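PDB 3E59: L-tyrosine isonitrile synthase from Pseudomonas aeruginosa, which builds the isonitrile group of paerucumarin on L-tyrosine, taking the isonitrile carbon from C2 of ribulose 5-phosphate. Local coordinates for residues Met84-Leu96 against Ile268-Trp281. Numbering follows the deposited sequence.
Sequences MAERLSLSFLNHL and IHMMPTRDDWLTPW
Ser-89 packs against Met-270 where the CA atoms of segments 84-96 and 268-281 come nearest, 4.7 Å; the first lies on helix 84-103, the second in the loop from the edge strand 265-267 of the parallel sheet to strand 284-287. No hydrogen bond crosses the interface; side chains pack on each other and on backbone by van der Waals contact. Ser-89 CB lies 3.6 Å from Met-270 CB, and the bend at chi3 (-63°) keeps Met-270 CE beside the serine as well. On the next helical turn Leu-93 crosses this thioether obliquely, with CD1 3.8 Å from Met-270 SD. The Phe-92 ring meets Met-270 O and His-269 O obliquely, CE2 coming within 3.2 Å of His-269 O. Farther along, Leu-96 CD2 and Ile-268 CD1 meet tip to tip. Toward the helix start, Pro-280 CB rests 3.6 Å from Ala-85 CB. Glu-86 OE2 lies 3.8 Å from Trp-281 CB, carboxylate and ring planes 44° apart; OE1 forms a salt bridge with Lys-70, OE2 a hydrogen bond with Tyr-133. Ser-89 OG, flanked by Pro-280 CG and Met-271 CG, turns back along its own helix to donate to Ala-85 O at 2.8 Å, while Ser-89 N reaches that oxygen from the opposite face of the carbonyl plane.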
loop_
_atom_site.group_PDB
_atom_site.type_symbol
_atom_site.label_atom_id
_atom_site.label_comp_id
_atom_site.label_asym_id
_atom_site.label_seq_id
_atom_site.Cartn_x
_atom_site.Cartn_y
_atom_site.Cartn_z
ATOM N N MET A 84 -13.068 -3.867 8.479
ATOM C CA MET A 84 -12.162 -4.481 9.470
ATOM C C MET A 84 -10.726 -4.718 8.940
ATOM O O MET A 84 -9.747 -4.604 9.676
ATOM C CB MET A 84 -12.785 -5.769 10.032
ATOM C CG MET A 84 -12.028 -6.377 11.209
ATOM S SD MET A 84 -12.063 -5.387 12.715
ATOM C CE MET A 84 -13.660 -5.846 13.359
ATOM N N ALA A 85 -10.595 -4.996 7.650
ATOM C CA ALA A 85 -9.263 -5.126 7.053
ATOM C C ALA A 85 -8.456 -3.812 7.126
ATOM O O ALA A 85 -7.307 -3.818 7.576
ATOM C CB ALA A 85 -9.364 -5.638 5.622
ATOM N N GLU A 86 -9.045 -2.691 6.700
ATOM C CA GLU A 86 -8.395 -1.381 6.884
ATOM C C GLU A 86 -8.158 -1.068 8.354
ATOM O O GLU A 86 -7.079 -0.575 8.721
ATOM C CB GLU A 86 -9.216 -0.241 6.286
ATOM C CG GLU A 86 -9.031 -0.019 4.803
ATOM C CD GLU A 86 -9.880 -0.949 3.968
ATOM O OE1 GLU A 86 -10.566 -1.827 4.532
ATOM O OE2 GLU A 86 -9.877 -0.786 2.744
ATOM N N ARG A 87 -9.163 -1.358 9.188
ATOM C CA ARG A 87 -9.144 -0.974 10.600
ATOM C C ARG A 87 -7.982 -1.603 11.342
ATOM O O ARG A 87 -7.230 -0.912 12.035
ATOM C CB ARG A 87 -10.461 -1.315 11.298
ATOM C CG ARG A 87 -10.447 -0.991 12.808
ATOM C CD ARG A 87 -11.801 -1.232 13.450
ATOM N NE ARG A 87 -12.910 -0.724 12.638
ATOM C CZ ARG A 87 -13.437 0.496 12.753
ATOM N NH1 ARG A 87 -12.957 1.360 13.645
ATOM N NH2 ARG A 87 -14.452 0.853 11.976
ATOM N N LEU A 88 -7.822 -2.910 11.179
ATOM C CA LEU A 88 -6.725 -3.621 11.838
ATOM C C LEU A 88 -5.364 -3.261 11.253
ATOM O O LEU A 88 -4.366 -3.265 11.966
ATOM C CB LEU A 88 -6.960 -5.125 11.777
ATOM C CG LEU A 88 -8.122 -5.633 12.634
ATOM C CD1 LEU A 88 -8.435 -7.040 12.241
ATOM C CD2 LEU A 88 -7.772 -5.549 14.127
ATOM N N SER A 89 -5.321 -2.960 9.955
ATOM C CA SER A 89 -4.075 -2.521 9.330
ATOM C C SER A 89 -3.621 -1.164 9.870
ATOM O O SER A 89 -2.432 -0.974 10.189
ATOM C CB SER A 89 -4.205 -2.472 7.807
ATOM O OG SER A 89 -4.497 -3.753 7.294
ATOM N N LEU A 90 -4.557 -0.219 9.966
ATOM C CA LEU A 90 -4.233 1.117 10.483
ATOM C C LEU A 90 -3.868 1.077 11.961
ATOM O O LEU A 90 -3.009 1.839 12.426
ATOM C CB LEU A 90 -5.385 2.095 10.250
ATOM C CG LEU A 90 -5.698 2.463 8.789
ATOM C CD1 LEU A 90 -7.122 3.005 8.665
ATOM C CD2 LEU A 90 -4.651 3.447 8.249
ATOM N N SER A 91 -4.529 0.192 12.704
ATOM C CA SER A 91 -4.238 0.036 14.122
ATOM C C SER A 91 -2.834 -0.554 14.297
ATOM O O SER A 91 -2.065 -0.124 15.169
ATOM C CB SER A 91 -5.308 -0.830 14.785
ATOM O OG SER A 91 -5.018 -0.995 16.156
ATOM N N PHE A 92 -2.492 -1.519 13.446
ATOM C CA PHE A 92 -1.145 -2.103 13.447
ATOM C C PHE A 92 -0.057 -1.051 13.241
ATOM O O PHE A 92 0.973 -1.062 13.932
ATOM C CB PHE A 92 -0.976 -3.200 12.377
ATOM C CG PHE A 92 0.463 -3.583 12.171
ATOM C CD1 PHE A 92 1.075 -4.500 13.022
ATOM C CD2 PHE A 92 1.226 -2.972 11.176
ATOM C CE1 PHE A 92 2.406 -4.816 12.870
ATOM C CE2 PHE A 92 2.568 -3.283 11.012
ATOM C CZ PHE A 92 3.158 -4.207 11.858
ATOM N N LEU A 93 -0.281 -0.166 12.269
ATOM C CA LEU A 93 0.711 0.828 11.891
ATOM C C LEU A 93 0.919 1.802 13.034
ATOM O O LEU A 93 2.045 2.225 13.312
ATOM C CB LEU A 93 0.275 1.580 10.630
ATOM C CG LEU A 93 0.280 0.844 9.282
ATOM C CD1 LEU A 93 -0.353 1.726 8.229
ATOM C CD2 LEU A 93 1.684 0.449 8.881
ATOM N N ASN A 94 -0.180 2.159 13.691
ATOM C CA ASN A 94 -0.096 2.995 14.867
ATOM C C ASN A 94 0.682 2.342 16.014
ATOM O O ASN A 94 1.457 3.015 16.685
ATOM C CB ASN A 94 -1.474 3.448 15.341
ATOM C CG ASN A 94 -1.380 4.589 16.323
ATOM O OD1 ASN A 94 -1.016 5.698 15.946
ATOM N ND2 ASN A 94 -1.672 4.319 17.595
ATOM N N HIS A 95 0.480 1.043 16.234
ATOM C CA HIS A 95 1.155 0.352 17.334
ATOM C C HIS A 95 2.641 0.177 17.045
ATOM O O HIS A 95 3.456 0.227 17.951
ATOM C CB HIS A 95 0.492 -0.994 17.674
ATOM C CG HIS A 95 0.999 -1.615 18.943
ATOM N ND1 HIS A 95 1.625 -2.848 18.972
ATOM C CD2 HIS A 95 0.993 -1.165 20.223
ATOM C CE1 HIS A 95 1.970 -3.132 20.218
ATOM N NE2 HIS A 95 1.595 -2.130 20.998
ATOM N N LEU A 96 2.984 -0.025 15.778
ATOM C CA LEU A 96 4.375 -0.027 15.335
ATOM C C LEU A 96 5.114 1.266 15.776
ATOM O O LEU A 96 6.243 1.216 16.274
ATOM C CB LEU A 96 4.415 -0.211 13.816
ATOM C CG LEU A 96 5.746 -0.384 13.071
ATOM C CD1 LEU A 96 6.444 -1.699 13.403
ATOM C CD2 LEU A 96 5.487 -0.318 11.590
ATOM N N ILE A 268 6.155 -3.601 3.659
ATOM C CA ILE A 268 5.744 -3.920 5.031
ATOM C C ILE A 268 4.328 -4.503 5.082
ATOM O O ILE A 268 3.418 -4.045 4.370
ATOM C CB ILE A 268 5.885 -2.670 5.979
ATOM C CG1 ILE A 268 5.713 -3.067 7.449
ATOM C CG2 ILE A 268 4.912 -1.538 5.577
ATOM C CD1 ILE A 268 6.376 -2.113 8.424
ATOM N N HIS A 269 4.161 -5.523 5.925
ATOM C CA HIS A 269 2.868 -6.140 6.169
ATOM C C HIS A 269 2.133 -5.415 7.282
ATOM O O HIS A 269 2.754 -4.803 8.159
ATOM C CB HIS A 269 3.018 -7.623 6.503
ATOM C CG HIS A 269 3.233 -8.498 5.304
ATOM N ND1 HIS A 269 2.231 -8.783 4.398
ATOM C CD2 HIS A 269 4.319 -9.198 4.892
ATOM C CE1 HIS A 269 2.694 -9.600 3.468
ATOM N NE2 HIS A 269 3.954 -9.878 3.753
ATOM N N MET A 270 0.808 -5.462 7.216
ATOM C CA MET A 270 -0.057 -4.767 8.180
ATOM C C MET A 270 -1.057 -5.702 8.890
ATOM O O MET A 270 -1.707 -5.297 9.858
ATOM C CB MET A 270 -0.816 -3.632 7.487
ATOM C CG MET A 270 0.050 -2.530 6.887
ATOM S SD MET A 270 -0.958 -1.313 6.050
ATOM C CE MET A 270 -1.684 -2.309 4.740
ATOM N N MET A 271 -1.194 -6.926 8.384
ATOM C CA MET A 271 -1.992 -8.013 8.988
ATOM C C MET A 271 -1.318 -9.286 8.521
ATOM O O MET A 271 -0.711 -9.289 7.444
ATOM C CB MET A 271 -3.410 -8.059 8.426
ATOM C CG MET A 271 -4.359 -7.010 8.933
ATOM S SD MET A 271 -5.953 -7.146 8.098
ATOM C CE MET A 271 -6.612 -8.630 8.831
ATOM N N PRO A 272 -1.414 -10.376 9.315
ATOM C CA PRO A 272 -0.943 -11.659 8.805
ATOM C C PRO A 272 -1.639 -12.027 7.486
ATOM O O PRO A 272 -2.853 -11.851 7.351
ATOM C CB PRO A 272 -1.328 -12.631 9.921
ATOM C CG PRO A 272 -1.324 -11.771 11.178
ATOM C CD PRO A 272 -1.911 -10.480 10.703
ATOM N N THR A 273 -0.859 -12.507 6.522
ATOM C CA THR A 273 -1.378 -12.950 5.224
ATOM C C THR A 273 -0.377 -13.864 4.522
ATOM O O THR A 273 0.838 -13.704 4.673
ATOM C CB THR A 273 -1.798 -11.746 4.315
ATOM O OG1 THR A 273 -2.458 -12.220 3.135
ATOM C CG2 THR A 273 -0.616 -10.878 3.916
ATOM N N ARG A 274 -0.897 -14.824 3.756
ATOM C CA ARG A 274 -0.083 -15.735 2.951
ATOM C C ARG A 274 0.488 -15.059 1.693
ATOM O O ARG A 274 1.578 -15.405 1.245
ATOM C CB ARG A 274 -0.929 -16.943 2.522
ATOM N N ASP A 275 -0.266 -14.118 1.126
ATOM C CA ASP A 275 0.093 -13.450 -0.113
ATOM C C ASP A 275 0.768 -12.122 0.187
ATOM O O ASP A 275 0.133 -11.207 0.721
ATOM C CB ASP A 275 -1.152 -13.246 -0.979
ATOM C CG ASP A 275 -0.860 -12.546 -2.302
ATOM O OD1 ASP A 275 0.321 -12.247 -2.628
ATOM O OD2 ASP A 275 -1.839 -12.273 -3.027
ATOM N N ASP A 276 2.052 -12.021 -0.168
ATOM C CA ASP A 276 2.836 -10.787 0.049
ATOM C C ASP A 276 2.362 -9.587 -0.769
ATOM O O ASP A 276 2.697 -8.451 -0.433
ATOM C CB ASP A 276 4.331 -11.019 -0.232
ATOM C CG ASP A 276 5.000 -11.869 0.828
ATOM O OD1 ASP A 276 5.404 -11.327 1.890
ATOM O OD2 ASP A 276 5.129 -13.088 0.587
ATOM N N TRP A 277 1.625 -9.839 -1.853
ATOM C CA TRP A 277 1.030 -8.773 -2.666
ATOM C C TRP A 277 -0.361 -8.300 -2.181
ATOM O O TRP A 277 -0.890 -7.294 -2.676
ATOM C CB TRP A 277 0.942 -9.209 -4.147
ATOM C CG TRP A 277 2.290 -9.297 -4.807
ATOM C CD1 TRP A 277 3.045 -10.421 -4.991
ATOM C CD2 TRP A 277 3.052 -8.207 -5.348
ATOM N NE1 TRP A 277 4.223 -10.100 -5.621
ATOM C CE2 TRP A 277 4.254 -8.748 -5.854
ATOM C CE3 TRP A 277 2.828 -6.831 -5.471
ATOM C CZ2 TRP A 277 5.244 -7.954 -6.460
ATOM C CZ3 TRP A 277 3.815 -6.038 -6.091
ATOM C CH2 TRP A 277 5.005 -6.610 -6.571
ATOM N N LEU A 278 -0.956 -9.028 -1.239
ATOM C CA LEU A 278 -2.335 -8.751 -0.848
ATOM C C LEU A 278 -2.401 -7.582 0.122
ATOM O O LEU A 278 -1.627 -7.518 1.077
ATOM C CB LEU A 278 -3.002 -9.990 -0.229
ATOM C CG LEU A 278 -4.519 -9.912 0.035
ATOM C CD1 LEU A 278 -5.303 -9.563 -1.240
ATOM C CD2 LEU A 278 -5.023 -11.237 0.618
ATOM N N THR A 279 -3.341 -6.676 -0.140
ATOM C CA THR A 279 -3.586 -5.518 0.698
ATOM C C THR A 279 -5.080 -5.464 1.102
ATOM O O THR A 279 -5.923 -6.044 0.413
ATOM C CB THR A 279 -3.172 -4.232 -0.013
ATOM O OG1 THR A 279 -3.949 -4.088 -1.200
ATOM C CG2 THR A 279 -1.660 -4.253 -0.374
ATOM N N PRO A 280 -5.397 -4.805 2.239
ATOM C CA PRO A 280 -6.775 -4.770 2.771
ATOM C C PRO A 280 -7.856 -4.191 1.846
ATOM O O PRO A 280 -9.020 -4.559 1.982
ATOM C CB PRO A 280 -6.648 -3.946 4.053
ATOM C CG PRO A 280 -5.332 -3.249 3.980
ATOM C CD PRO A 280 -4.447 -4.106 3.133
ATOM N N TRP A 281 -7.483 -3.332 0.901
ATOM C CA TRP A 281 -8.458 -2.784 -0.048
ATOM C C TRP A 281 -8.730 -3.710 -1.242
ATOM O O TRP A 281 -9.520 -3.370 -2.112
ATOM C CB TRP A 281 -8.081 -1.373 -0.506
ATOM C CG TRP A 281 -6.645 -1.214 -0.967
ATOM C CD1 TRP A 281 -6.189 -1.216 -2.262
ATOM C CD2 TRP A 281 -5.492 -1.014 -0.136
ATOM N NE1 TRP A 281 -4.820 -1.046 -2.286
ATOM C CE2 TRP A 281 -4.364 -0.920 -0.999
ATOM C CE3 TRP A 281 -5.298 -0.902 1.250
ATOM C CZ2 TRP A 281 -3.057 -0.724 -0.517
ATOM C CZ3 TRP A 281 -3.990 -0.708 1.735
ATOM C CH2 TRP A 281 -2.893 -0.625 0.850
#